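Local coordinates for neuraminidase (Influenza A virus, PDB 4K3Y), which forms a neuraminidase-like surface beta propeller of a bat influenza A virus, probably lacks the sialidase activity of classical neuraminidases, and has a role that is not settled, at residues 14-19 with 329-334; 28-33 with 350-355; 76-81 with 96-101; 185-190 with 228-233. All coordinates share one frame; numbering follows the deposited sequence.

Contact 1 of 4, residues 14-19 with 329-334; sequences NLCSIN and RDCQEL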
loop_
_atom_site.group_PDB
_atom_site.type_symbol
_atom_site.label_atom_id
_atom_site.label_comp_id
_atom_site.label_asym_id
_atom_site.label_seq_id
_atom_site.Cartn_x
_atom_site.Cartn_y
_atom_site.Cartn_z
ATOM N N ASN C 14 34.254 9.187 0.553
ATOM C CA ASN C 14 34.576 9.939 1.757
ATOM C C ASN C 14 33.420 10.129 2.741
ATOM O O ASN C 14 32.348 10.650 2.397
ATOM C CB ASN C 14 35.259 11.264 1.405
ATOM C CG ASN C 14 36.765 11.122 1.310
ATOM O OD1 ASN C 14 37.375 10.302 2.009
ATOM N ND2 ASN C 14 37.376 11.913 0.441
ATOM N N LEU C 15 33.657 9.692 3.972
ATOM C CA LEU C 15 32.676 9.821 5.037
ATOM C C LEU C 15 32.512 11.270 5.470
ATOM O O LEU C 15 33.490 12.028 5.516
ATOM C CB LEU C 15 33.093 8.973 6.246
ATOM C CG LEU C 15 32.392 7.623 6.398
ATOM C CD1 LEU C 15 32.012 7.042 5.033
ATOM C CD2 LEU C 15 33.285 6.667 7.136
ATOM N N CYS C 16 31.272 11.648 5.781
ATOM C CA CYS C 16 30.993 12.949 6.385
ATOM C C CYS C 16 31.718 13.064 7.720
ATOM O O CYS C 16 32.019 12.054 8.365
ATOM C CB CYS C 16 29.496 13.123 6.627
ATOM S SG CYS C 16 28.457 12.943 5.148
ATOM N N SER C 17 32.013 14.285 8.142
ATOM C CA SER C 17 32.588 14.452 9.460
ATOM C C SER C 17 31.515 14.201 10.506
ATOM O O SER C 17 30.352 14.563 10.319
ATOM C CB SER C 17 33.204 15.835 9.634
ATOM O OG SER C 17 34.613 15.731 9.767
ATOM N N ILE C 18 31.901 13.553 11.595
ATOM C CA ILE C 18 30.960 13.283 12.667
ATOM C C ILE C 18 31.512 13.760 13.994
ATOM O O ILE C 18 32.642 13.427 14.365
ATOM C CB ILE C 18 30.610 11.788 12.744
ATOM C CG1 ILE C 18 29.893 11.366 11.458
ATOM C CG2 ILE C 18 29.723 11.508 13.953
ATOM C CD1 ILE C 18 30.038 9.912 11.140
ATOM N N ASN C 19 30.720 14.559 14.702
ATOM C CA ASN C 19 31.095 14.988 16.041
ATOM C C ASN C 19 29.959 14.808 17.028
ATOM O O ASN C 19 30.118 15.059 18.228
ATOM C CB ASN C 19 31.603 16.427 16.028
ATOM C CG ASN C 19 32.897 16.564 15.263
ATOM O OD1 ASN C 19 33.980 16.397 15.825
ATOM N ND2 ASN C 19 32.795 16.837 13.963
ATOM N N ARG C 329 24.354 13.707 -1.843
ATOM C CA ARG C 329 25.239 14.391 -0.898
ATOM C C ARG C 329 26.716 14.201 -1.242
ATOM O O ARG C 329 27.114 13.155 -1.767
ATOM C CB ARG C 329 24.980 13.909 0.540
ATOM C CG ARG C 329 23.670 14.384 1.166
ATOM C CD ARG C 329 23.627 14.086 2.668
ATOM N NE ARG C 329 24.478 14.984 3.453
ATOM C CZ ARG C 329 24.682 14.877 4.766
ATOM N NH1 ARG C 329 24.105 13.904 5.463
ATOM N NH2 ARG C 329 25.471 15.746 5.383
ATOM N N ASP C 330 27.513 15.218 -0.913
ATOM C CA ASP C 330 28.939 15.280 -1.241
ATOM C C ASP C 330 29.852 14.501 -0.275
ATOM O O ASP C 330 31.084 14.591 -0.357
ATOM C CB ASP C 330 29.386 16.748 -1.308
ATOM C CG ASP C 330 28.968 17.547 -0.074
ATOM O OD1 ASP C 330 28.487 16.938 0.909
ATOM O OD2 ASP C 330 29.128 18.789 -0.085
ATOM N N CYS C 331 29.243 13.758 0.647
ATOM C CA CYS C 331 29.980 12.890 1.566
ATOM C C CYS C 331 29.084 11.712 1.929
ATOM O O CYS C 331 27.856 11.802 1.791
ATOM C CB CYS C 331 30.411 13.645 2.825
ATOM S SG CYS C 331 29.031 14.343 3.776
ATOM N N GLN C 332 29.690 10.609 2.377
ATOM C CA GLN C 332 28.929 9.389 2.660
ATOM C C GLN C 332 28.492 9.336 4.129
ATOM O O GLN C 332 29.336 9.258 5.029
ATOM C CB GLN C 332 29.736 8.145 2.286
ATOM C CG GLN C 332 29.073 6.824 2.695
ATOM C CD GLN C 332 27.684 6.643 2.082
ATOM O OE1 GLN C 332 27.539 6.563 0.856
ATOM N NE2 GLN C 332 26.657 6.584 2.935
ATOM N N GLU C 333 27.179 9.382 4.374
ATOM C CA GLU C 333 26.671 9.408 5.752
ATOM C C GLU C 333 26.714 8.032 6.454
ATOM O O GLU C 333 26.522 6.981 5.826
ATOM C CB GLU C 333 25.270 10.045 5.808
ATOM C CG GLU C 333 24.507 9.878 7.138
ATOM C CD GLU C 333 24.973 10.813 8.264
ATOM O OE1 GLU C 333 26.198 11.014 8.434
ATOM O OE2 GLU C 333 24.107 11.345 8.996
ATOM N N LEU C 334 26.991 8.050 7.754
ATOM C CA LEU C 334 27.103 6.829 8.547
ATOM C C LEU C 334 26.111 6.858 9.706
ATOM O O LEU C 334 25.924 7.883 10.374
ATOM C CB LEU C 334 28.535 6.675 9.073
ATOM C CG LEU C 334 28.926 5.357 9.736
ATOM C CD1 LEU C 334 28.504 4.160 8.875
ATOM C CD2 LEU C 334 30.434 5.323 10.026
#

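Contact 2 of 4, residues 28-33 with 350-355; sequences EGTTGK and SNDLIT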
loop_
_atom_site.group_PDB
_atom_site.type_symbol
_atom_site.label_atom_id
_atom_site.label_comp_id
_atom_site.label_asym_id
_atom_site.label_seq_id
_atom_site.Cartn_x
_atom_site.Cartn_y
_atom_site.Cartn_z
ATOM N N GLU C 28 8.359 2.789 19.471
ATOM C CA GLU C 28 7.426 3.149 20.526
ATOM C C GLU C 28 7.841 2.521 21.849
ATOM O O GLU C 28 7.601 3.088 22.928
ATOM C CB GLU C 28 6.010 2.705 20.115
ATOM C CG GLU C 28 4.903 3.731 20.364
ATOM C CD GLU C 28 5.300 5.147 19.978
ATOM O OE1 GLU C 28 5.778 5.340 18.836
ATOM O OE2 GLU C 28 5.134 6.065 20.822
ATOM N N GLY C 29 8.485 1.357 21.754
ATOM C CA GLY C 29 8.948 0.625 22.920
ATOM C C GLY C 29 10.115 1.248 23.672
ATOM O O GLY C 29 10.490 0.769 24.732
ATOM N N THR C 30 10.701 2.303 23.119
ATOM C CA THR C 30 11.775 3.013 23.788
ATOM C C THR C 30 11.205 3.922 24.872
ATOM O O THR C 30 11.885 4.252 25.852
ATOM C CB THR C 30 12.520 3.915 22.801
ATOM O OG1 THR C 30 13.002 3.134 21.708
ATOM C CG2 THR C 30 13.681 4.641 23.490
ATOM N N THR C 31 9.961 4.348 24.692
ATOM C CA THR C 31 9.407 5.374 25.571
ATOM C C THR C 31 8.124 4.895 26.238
ATOM O O THR C 31 7.423 5.656 26.909
ATOM C CB THR C 31 9.224 6.733 24.834
ATOM O OG1 THR C 31 8.308 6.589 23.730
ATOM C CG2 THR C 31 10.596 7.254 24.337
ATOM N N GLY C 32 7.837 3.612 26.064
ATOM C CA GLY C 32 6.639 3.038 26.645
ATOM C C GLY C 32 6.401 1.643 26.110
ATOM O O GLY C 32 7.348 0.968 25.666
ATOM N N LYS C 33 5.149 1.201 26.146
ATOM C CA LYS C 33 4.828 -0.133 25.642
ATOM C C LYS C 33 4.616 -0.162 24.132
ATOM O O LYS C 33 3.965 0.730 23.564
ATOM C CB LYS C 33 3.581 -0.667 26.331
ATOM C CG LYS C 33 3.577 -0.409 27.817
ATOM C CD LYS C 33 4.109 -1.585 28.613
ATOM C CE LYS C 33 4.071 -1.258 30.087
ATOM N NZ LYS C 33 4.893 -0.043 30.353
ATOM N N SER C 350 9.601 -8.054 24.154
ATOM C CA SER C 350 9.944 -7.992 22.729
ATOM C C SER C 350 11.069 -6.976 22.496
ATOM O O SER C 350 11.604 -6.396 23.433
ATOM C CB SER C 350 8.710 -7.615 21.893
ATOM O OG SER C 350 8.978 -7.648 20.497
ATOM N N ASN C 351 11.426 -6.763 21.242
ATOM C CA ASN C 351 12.408 -5.748 20.907
ATOM C C ASN C 351 11.828 -4.634 20.054
ATOM O O ASN C 351 10.874 -4.863 19.294
ATOM C CB ASN C 351 13.531 -6.389 20.092
ATOM C CG ASN C 351 14.070 -7.652 20.733
ATOM O OD1 ASN C 351 15.080 -7.613 21.431
ATOM N ND2 ASN C 351 13.398 -8.775 20.506
ATOM N N ASP C 352 12.400 -3.435 20.175
ATOM C CA ASP C 352 12.578 -2.616 18.966
ATOM C C ASP C 352 13.856 -1.815 18.868
ATOM O O ASP C 352 14.905 -2.225 19.359
ATOM C CB ASP C 352 11.372 -1.747 18.605
ATOM C CG ASP C 352 10.941 -0.885 19.725
ATOM O OD1 ASP C 352 11.593 -0.947 20.783
ATOM O OD2 ASP C 352 9.957 -0.145 19.547
ATOM N N LEU C 353 13.736 -0.659 18.231
ATOM C CA LEU C 353 14.855 -0.064 17.535
ATOM C C LEU C 353 14.950 1.427 17.756
ATOM O O LEU C 353 13.928 2.139 17.709
ATOM C CB LEU C 353 14.652 -0.318 16.050
ATOM C CG LEU C 353 15.675 -1.129 15.285
ATOM C CD1 LEU C 353 15.851 -0.477 13.932
ATOM C CD2 LEU C 353 16.969 -1.159 16.047
ATOM N N ILE C 354 16.177 1.890 18.001
ATOM C CA ILE C 354 16.514 3.306 17.913
ATOM C C ILE C 354 17.626 3.374 16.887
ATOM O O ILE C 354 18.465 2.455 16.814
ATOM C CB ILE C 354 17.082 3.837 19.217
ATOM C CG1 ILE C 354 16.315 3.253 20.381
ATOM C CG2 ILE C 354 17.017 5.378 19.276
ATOM C CD1 ILE C 354 16.280 4.192 21.498
ATOM N N THR C 355 17.633 4.443 16.093
ATOM C CA THR C 355 18.693 4.643 15.114
ATOM C C THR C 355 19.306 6.029 15.296
ATOM O O THR C 355 18.652 6.948 15.793
ATOM C CB THR C 355 18.192 4.434 13.667
ATOM O OG1 THR C 355 17.064 5.274 13.432
ATOM C CG2 THR C 355 17.775 2.991 13.435
#

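Contact 3 of 4, residues 76-81 with 96-101; sequences QMNVYS and EAVGWS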
loop_
_atom_site.group_PDB
_atom_site.type_symbol
_atom_site.label_atom_id
_atom_site.label_comp_id
_atom_site.label_asym_id
_atom_site.label_seq_id
_atom_site.Cartn_x
_atom_site.Cartn_y
_atom_site.Cartn_z
ATOM N N GLN C 76 5.246 -16.961 13.657
ATOM C CA GLN C 76 6.710 -16.863 13.860
ATOM C C GLN C 76 7.592 -17.259 12.660
ATOM O O GLN C 76 7.147 -17.256 11.514
ATOM C CB GLN C 76 7.148 -17.735 15.046
ATOM C CG GLN C 76 6.255 -17.685 16.273
ATOM C CD GLN C 76 5.084 -18.640 16.189
ATOM O OE1 GLN C 76 4.876 -19.301 15.170
ATOM N NE2 GLN C 76 4.310 -18.717 17.264
ATOM N N MET C 77 8.861 -17.550 12.964
ATOM C CA MET C 77 9.781 -18.319 12.110
ATOM C C MET C 77 10.212 -17.760 10.730
ATOM O O MET C 77 10.918 -18.439 9.972
ATOM C CB MET C 77 9.259 -19.768 11.963
ATOM C CG MET C 77 8.356 -20.009 10.761
ATOM S SD MET C 77 7.056 -21.219 11.050
ATOM C CE MET C 77 5.611 -20.209 10.721
ATOM N N ASN C 78 9.811 -16.536 10.399
ATOM C CA ASN C 78 10.115 -15.991 9.066
ATOM C C ASN C 78 10.884 -14.678 9.082
ATOM O O ASN C 78 10.978 -14.018 10.123
ATOM C CB ASN C 78 8.830 -15.831 8.236
ATOM C CG ASN C 78 8.245 -17.160 7.824
ATOM O OD1 ASN C 78 8.930 -17.990 7.219
ATOM N ND2 ASN C 78 6.985 -17.385 8.165
ATOM N N VAL C 79 11.442 -14.309 7.927
ATOM C CA VAL C 79 12.126 -13.016 7.775
ATOM C C VAL C 79 11.231 -11.968 7.122
ATOM O O VAL C 79 10.562 -12.231 6.116
ATOM C CB VAL C 79 13.444 -13.123 6.974
ATOM C CG1 VAL C 79 14.208 -11.804 7.062
ATOM C CG2 VAL C 79 14.313 -14.279 7.501
ATOM N N TYR C 80 11.207 -10.783 7.712
ATOM C CA TYR C 80 10.378 -9.698 7.201
ATOM C C TYR C 80 11.192 -8.429 7.102
ATOM O O TYR C 80 12.299 -8.347 7.638
ATOM C CB TYR C 80 9.179 -9.449 8.124
ATOM C CG TYR C 80 8.206 -10.598 8.168
ATOM C CD1 TYR C 80 8.392 -11.669 9.048
ATOM C CD2 TYR C 80 7.093 -10.621 7.329
ATOM C CE1 TYR C 80 7.493 -12.726 9.089
ATOM C CE2 TYR C 80 6.192 -11.677 7.362
ATOM C CZ TYR C 80 6.392 -12.726 8.242
ATOM O OH TYR C 80 5.494 -13.772 8.275
ATOM N N SER C 81 10.638 -7.440 6.409
ATOM C CA SER C 81 11.195 -6.097 6.418
ATOM C C SER C 81 10.030 -5.128 6.432
ATOM O O SER C 81 8.918 -5.498 6.040
ATOM C CB SER C 81 12.102 -5.852 5.208
ATOM O OG SER C 81 11.363 -5.843 4.002
ATOM N N GLU C 96 10.008 -11.973 3.376
ATOM C CA GLU C 96 11.313 -11.949 2.728
ATOM C C GLU C 96 11.919 -13.327 2.458
ATOM O O GLU C 96 12.464 -13.578 1.372
ATOM C CB GLU C 96 12.273 -11.077 3.540
ATOM C CG GLU C 96 11.940 -9.586 3.483
ATOM C CD GLU C 96 12.457 -8.905 2.210
ATOM O OE1 GLU C 96 12.957 -9.620 1.296
ATOM O OE2 GLU C 96 12.372 -7.646 2.133
ATOM N N ALA C 97 11.822 -14.215 3.442
ATOM C CA ALA C 97 12.468 -15.523 3.358
ATOM C C ALA C 97 12.039 -16.399 4.520
ATOM O O ALA C 97 11.343 -15.947 5.425
ATOM C CB ALA C 97 14.003 -15.377 3.344
ATOM N N VAL C 98 12.464 -17.654 4.485
ATOM C CA VAL C 98 12.303 -18.546 5.621
ATOM C C VAL C 98 13.634 -18.598 6.348
ATOM O O VAL C 98 14.677 -18.796 5.724
ATOM C CB VAL C 98 11.940 -19.955 5.165
ATOM C CG1 VAL C 98 11.349 -20.755 6.321
ATOM C CG2 VAL C 98 10.960 -19.879 4.012
ATOM N N GLY C 99 13.602 -18.393 7.660
ATOM C CA GLY C 99 14.811 -18.479 8.449
ATOM C C GLY C 99 14.688 -17.889 9.832
ATOM O O GLY C 99 13.655 -17.295 10.166
ATOM N N TRP C 100 15.742 -18.054 10.633
ATOM C CA TRP C 100 15.816 -17.448 11.968
ATOM C C TRP C 100 16.926 -16.418 12.008
ATOM O O TRP C 100 17.079 -15.694 12.988
ATOM C CB TRP C 100 16.086 -18.494 13.054
ATOM C CG TRP C 100 16.145 -19.910 12.586
ATOM C CD1 TRP C 100 17.153 -20.506 11.874
ATOM C CD2 TRP C 100 15.165 -20.936 12.831
ATOM N NE1 TRP C 100 16.848 -21.831 11.645
ATOM C CE2 TRP C 100 15.637 -22.118 12.226
ATOM C CE3 TRP C 100 13.932 -20.964 13.503
ATOM C CZ2 TRP C 100 14.917 -23.318 12.271
ATOM C CZ3 TRP C 100 13.224 -22.152 13.547
ATOM C CH2 TRP C 100 13.716 -23.311 12.935
ATOM N N SER C 101 17.705 -16.357 10.937
ATOM C CA SER C 101 18.886 -15.507 10.928
ATOM C C SER C 101 19.108 -14.967 9.514
ATOM O O SER C 101 19.171 -15.727 8.538
ATOM C CB SER C 101 20.101 -16.300 11.426
ATOM O OG SER C 101 21.328 -15.597 11.213
#

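Contact 4 of 4, residues 185-190 with 228-233; sequences KALDTT and FTYTFK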
loop_
_atom_site.group_PDB
_atom_site.type_symbol
_atom_site.label_atom_id
_atom_site.label_comp_id
_atom_site.label_asym_id
_atom_site.label_seq_id
_atom_site.Cartn_x
_atom_site.Cartn_y
_atom_site.Cartn_z
ATOM N N LYS C 185 36.752 -16.140 0.042
ATOM C CA LYS C 185 38.050 -16.385 0.670
ATOM C C LYS C 185 37.876 -16.877 2.099
ATOM O O LYS C 185 37.040 -16.363 2.840
ATOM C CB LYS C 185 38.942 -15.128 0.644
ATOM C CG LYS C 185 40.374 -15.342 1.183
ATOM C CD LYS C 185 41.038 -16.592 0.578
ATOM C CE LYS C 185 42.478 -16.789 1.069
ATOM N NZ LYS C 185 43.149 -17.971 0.435
ATOM N N ALA C 186 38.658 -17.882 2.486
ATOM C CA ALA C 186 38.719 -18.270 3.893
ATOM C C ALA C 186 39.532 -17.233 4.681
ATOM O O ALA C 186 40.606 -16.806 4.256
ATOM C CB ALA C 186 39.314 -19.664 4.052
ATOM N N LEU C 187 39.010 -16.814 5.824
ATOM C CA LEU C 187 39.700 -15.824 6.629
ATOM C C LEU C 187 40.502 -16.506 7.728
ATOM O O LEU C 187 40.061 -17.504 8.315
ATOM C CB LEU C 187 38.701 -14.845 7.238
ATOM C CG LEU C 187 37.820 -14.065 6.258
ATOM C CD1 LEU C 187 36.587 -13.585 6.965
ATOM C CD2 LEU C 187 38.560 -12.880 5.674
ATOM N N ASP C 188 41.682 -15.968 8.006
ATOM C CA ASP C 188 42.531 -16.546 9.027
ATOM C C ASP C 188 42.146 -16.007 10.403
ATOM O O ASP C 188 42.575 -14.920 10.795
ATOM C CB ASP C 188 43.997 -16.252 8.717
ATOM C CG ASP C 188 44.944 -17.125 9.509
ATOM O OD1 ASP C 188 44.489 -18.171 10.024
ATOM O OD2 ASP C 188 46.138 -16.767 9.612
ATOM N N THR C 189 41.327 -16.769 11.126
ATOM C CA THR C 189 40.919 -16.395 12.480
ATOM C C THR C 189 41.494 -17.346 13.531
ATOM O O THR C 189 40.793 -17.758 14.459
ATOM C CB THR C 189 39.388 -16.333 12.615
ATOM O OG1 THR C 189 38.810 -17.559 12.140
ATOM C CG2 THR C 189 38.835 -15.159 11.804
ATOM N N THR C 190 42.768 -17.696 13.372
ATOM C CA THR C 190 43.447 -18.551 14.341
ATOM C C THR C 190 43.700 -17.769 15.616
ATOM O O THR C 190 44.374 -16.729 15.594
ATOM C CB THR C 190 44.797 -19.087 13.812
ATOM O OG1 THR C 190 45.081 -18.498 12.537
ATOM C CG2 THR C 190 44.754 -20.606 13.667
ATOM N N PHE C 228 39.727 -9.185 -2.203
ATOM C CA PHE C 228 39.819 -9.986 -0.973
ATOM C C PHE C 228 41.165 -9.882 -0.257
ATOM O O PHE C 228 41.628 -10.828 0.387
ATOM C CB PHE C 228 39.449 -11.451 -1.213
ATOM C CG PHE C 228 37.980 -11.678 -1.396
ATOM C CD1 PHE C 228 37.061 -10.700 -1.042
ATOM C CD2 PHE C 228 37.513 -12.873 -1.922
ATOM C CE1 PHE C 228 35.699 -10.909 -1.211
ATOM C CE2 PHE C 228 36.150 -13.088 -2.095
ATOM C CZ PHE C 228 35.246 -12.104 -1.733
ATOM N N THR C 229 41.785 -8.718 -0.359
ATOM C CA THR C 229 42.974 -8.446 0.422
ATOM C C THR C 229 42.555 -7.878 1.784
ATOM O O THR C 229 42.024 -6.761 1.891
ATOM C CB THR C 229 43.918 -7.486 -0.319
ATOM O OG1 THR C 229 44.258 -8.045 -1.598
ATOM C CG2 THR C 229 45.174 -7.253 0.497
ATOM N N TYR C 230 42.785 -8.665 2.825
ATOM C CA TYR C 230 42.313 -8.297 4.149
ATOM C C TYR C 230 43.433 -8.223 5.170
ATOM O O TYR C 230 44.493 -8.842 5.026
ATOM C CB TYR C 230 41.245 -9.289 4.650
ATOM C CG TYR C 230 41.786 -10.673 4.971
ATOM C CD1 TYR C 230 41.849 -11.655 3.988
ATOM C CD2 TYR C 230 42.232 -10.997 6.253
ATOM C CE1 TYR C 230 42.342 -12.919 4.268
ATOM C CE2 TYR C 230 42.730 -12.263 6.539
ATOM C CZ TYR C 230 42.781 -13.221 5.543
ATOM O OH TYR C 230 43.268 -14.484 5.809
ATOM N N THR C 231 43.169 -7.450 6.207
ATOM C CA THR C 231 43.939 -7.535 7.417
ATOM C C THR C 231 42.975 -7.428 8.609
ATOM O O THR C 231 42.038 -6.617 8.599
ATOM C CB THR C 231 45.084 -6.490 7.441
ATOM O OG1 THR C 231 45.405 -6.153 8.799
ATOM C CG2 THR C 231 44.693 -5.233 6.683
ATOM N N PHE C 232 43.173 -8.301 9.596
ATOM C CA PHE C 232 42.446 -8.225 10.853
ATOM C C PHE C 232 43.228 -7.313 11.797
ATOM O O PHE C 232 44.452 -7.423 11.895
ATOM C CB PHE C 232 42.317 -9.611 11.496
ATOM C CG PHE C 232 41.193 -10.458 10.945
ATOM C CD1 PHE C 232 39.883 -10.268 11.372
ATOM C CD2 PHE C 232 41.450 -11.473 10.030
ATOM C CE1 PHE C 232 38.843 -11.060 10.880
ATOM C CE2 PHE C 232 40.414 -12.270 9.537
ATOM C CZ PHE C 232 39.111 -12.058 9.966
ATOM N N LYS C 233 42.539 -6.416 12.496
ATOM C CA LYS C 233 43.224 -5.580 13.475
ATOM C C LYS C 233 42.667 -5.763 14.882
ATOM O O LYS C 233 41.587 -6.314 15.070
ATOM C CB LYS C 233 43.186 -4.112 13.059
ATOM C CG LYS C 233 43.523 -3.898 11.596
ATOM C CD LYS C 233 44.102 -2.517 11.358
ATOM C CE LYS C 233 44.481 -2.326 9.900
ATOM N NZ LYS C 233 44.976 -0.942 9.656
#

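Contact 1 of 4, residues 14-19 with 329-334
Leu15 and Gln332 lie next to each other across a single beta bridge. The CB of Leu15 sets out away from the other segment, but its chain bends back. Leu15 CD1 then settles beside the first carbons of Gln332, 3.7 Å from Gln332 CB. Two backbone bonds hold the bridge. Gln332 N gives to Asn14 O at 2.7 Å. Cys16 N gives to Gln332 O at 3.2 Å.

Next to the bridge, Cys16 SG and Cys331 SG form a disulfide of 2.0 Å. Cys331 SG sits between its backbone N and carbonyl carbon (chi1 60°), turned toward the incoming Cys16. The link fastens the approach to strand 20-26 to the loop between strands 315-322 and 335-343. All three strands belong to one four-stranded blade of the propeller.

The bulge of the Cys16 sulfur lies over one face of the Arg329 guanidinium, offset toward the rim. Leu334 takes up two apolar bumps. Ile18 CD1 comes within 4.1 Å of Leu334 CB, the two side chains crossing at about a right angle. Leu15 CD2 stands 4.3 Å from Leu334 CD2. Tyr200 of strand 197-202 touches both leucines, while Arg329 and Glu333 pack on Ile130 of the second subunit.

Contact 2 of 4, residues 28-33 with 350-355
Thr30 lays its methyl against the end of Ile354, with CG2 3.3 Å from Ile354 CD1. CG2 is anti to the backbone N of Thr30 and OG1 lies beside that N (chi1 -56°). Both branches therefore meet the isoleucine, Thr30 OG1 standing 3.5 Å from Ile354 CD1. The two side chains run obliquely past each other. OG1 meets the isoleucine by packing; its hydrogen bond goes to Gly27 O, just before the segment.

The polar half of the contact belongs to Asp352. Its CB points at the loop, and its carboxylate meets the backbone of 28-33. Gly29 N donates to Asp352 OD2 at 3.0 Å, with an N-H...O angle of 148°. OD2 accepts through its syn lone pair, on the side of the other oxygen. Asp352 OD1 lies 3.7 Å from Gly29 CA.

The loop is folded into a type I turn closed by Thr31 N giving to Glu28 O at 3.2 Å. The Glu28 side chain leads away from Asp352, and its OE1 bonds to Tyr80 OH of the second subunit. An N-linked sugar touches Thr30 and Thr31.

Strand 349-359 lies between 20-26 and 335-343 in its sheet. Residues 28-33 begin the crossing from 20-26 to strand 40-48 of another blade. An N-terminal strand paired with a C-terminal one is the Velcro closure typical of beta propellers, and this turn is docked on the closing blade.

Contact 3 of 4, residues 76-81 with 96-101
Met77 comes just before the paired residues, its backbone O lying 4.3 Å from Val98 CG1. Asn78 follows in a non-hydrogen-bonded antiparallel pair with Val98. Asn78 OD1 lies 3.8 Å from Val98 CG1, on the sheet face these two residues share.

Val79 makes both backbone bonds of the contact. Val79 N gives to Ala97 O at 3.0 Å, and Val79 O accepts from Glu96 N at 2.8 Å. Glu96 and Ala97 thus both face Val79, which is a classic beta bulge. Val79 CB meets Ala97 CB at 4.3 Å, and Val79 CG1 comes against Glu96 CB.

The CB of Tyr80 points away from the partner strand. Ser81 ends the walk by giving its OG hydrogen to Glu96 OE2 at 2.8 Å. The carboxylate accepts on the anti lone pair of OE2, away from its other oxygen. A bend in the Glu96 chain at chi2 (-81°) brings it there. Arg54 NE also bonds to Ser81 OG.

The hairpin forms the outer half of its blade: strand 78-83 lies between 53-61 and the outermost strand 94-98. Val79 and Ala97 pack on Ser115 of strand 111-117 in another blade. Met77 and Val98 meet Arg26 and Pro23 of the third subunit.

Contact 4 of 4, residues 185-190 with 228-233
Tyr230 OH accepts the backbone N-H of Asp188 at 3.1 Å, the one hydrogen bond between the two segments. The bond is somewhat bent, with an N-H...O angle of 143°. Tyr230 OH also lies 3.5 Å from Asp188 CB. Tyr230 CG sits between its own backbone N and carbonyl carbon (chi1 69°), and the ring stands up from its strand to reach across.

The ring does more than carry the hydroxyl. Leu187 CD2 lies over the centre of one face, 3.9 Å from the centroid of the Tyr230 ring and 9° off the ring normal. This is a CH-pi contact. The bond and the methyl probably help to set the tilt of the ring.

Phe232 is met differently. Leu187 CB comes to its edge, near the ring plane, 3.9 Å from Phe232 CE2. Leu187 thus touches both rings, the face of one and the edge of the other. Farther along, Thr189 CG2 approaches Phe232 CZ at 3.6 Å. Toward the other end of the contact, Lys185 uses its first carbon, with CB 3.7 Å from Phe228 CD2, while its amino end leads away. Phe228 also makes a cation-pi contact with Arg175.

Strand segments 185-187 and 230-233 belong to different blades. Each is on an outermost strand of its own four-stranded sheet. Their short axes run nearly parallel and come within 9.9 Å at closest approach, so side chains rather than strand pairing join the blades. Strand 221-224 backs Tyr230 through Leu222 and Phe224, and Phe192 and Phe194 set edge-to-face rings against Phe232.

How the contacts relate
Contacts 1 and 2 both concern the blade that joins the two ends of the chain. Their centres are 27 Å apart, their nearest atoms about 8 Å apart, and their segments alternate along the sequence. Both touch the second subunit. Contacts 3 and 4 are nested within the loops these two close, and they follow one another in series. Contact 3 lies nearer the closing turn, its centre 20 Å from that of contact 2, and meets the third subunit. Contact 4, centred 36 Å from the centre of contact 2, lies across the chain's centre and touches no other subunit. Contact 2 borders an attached sugar. None of the four supplies a calcium ligand.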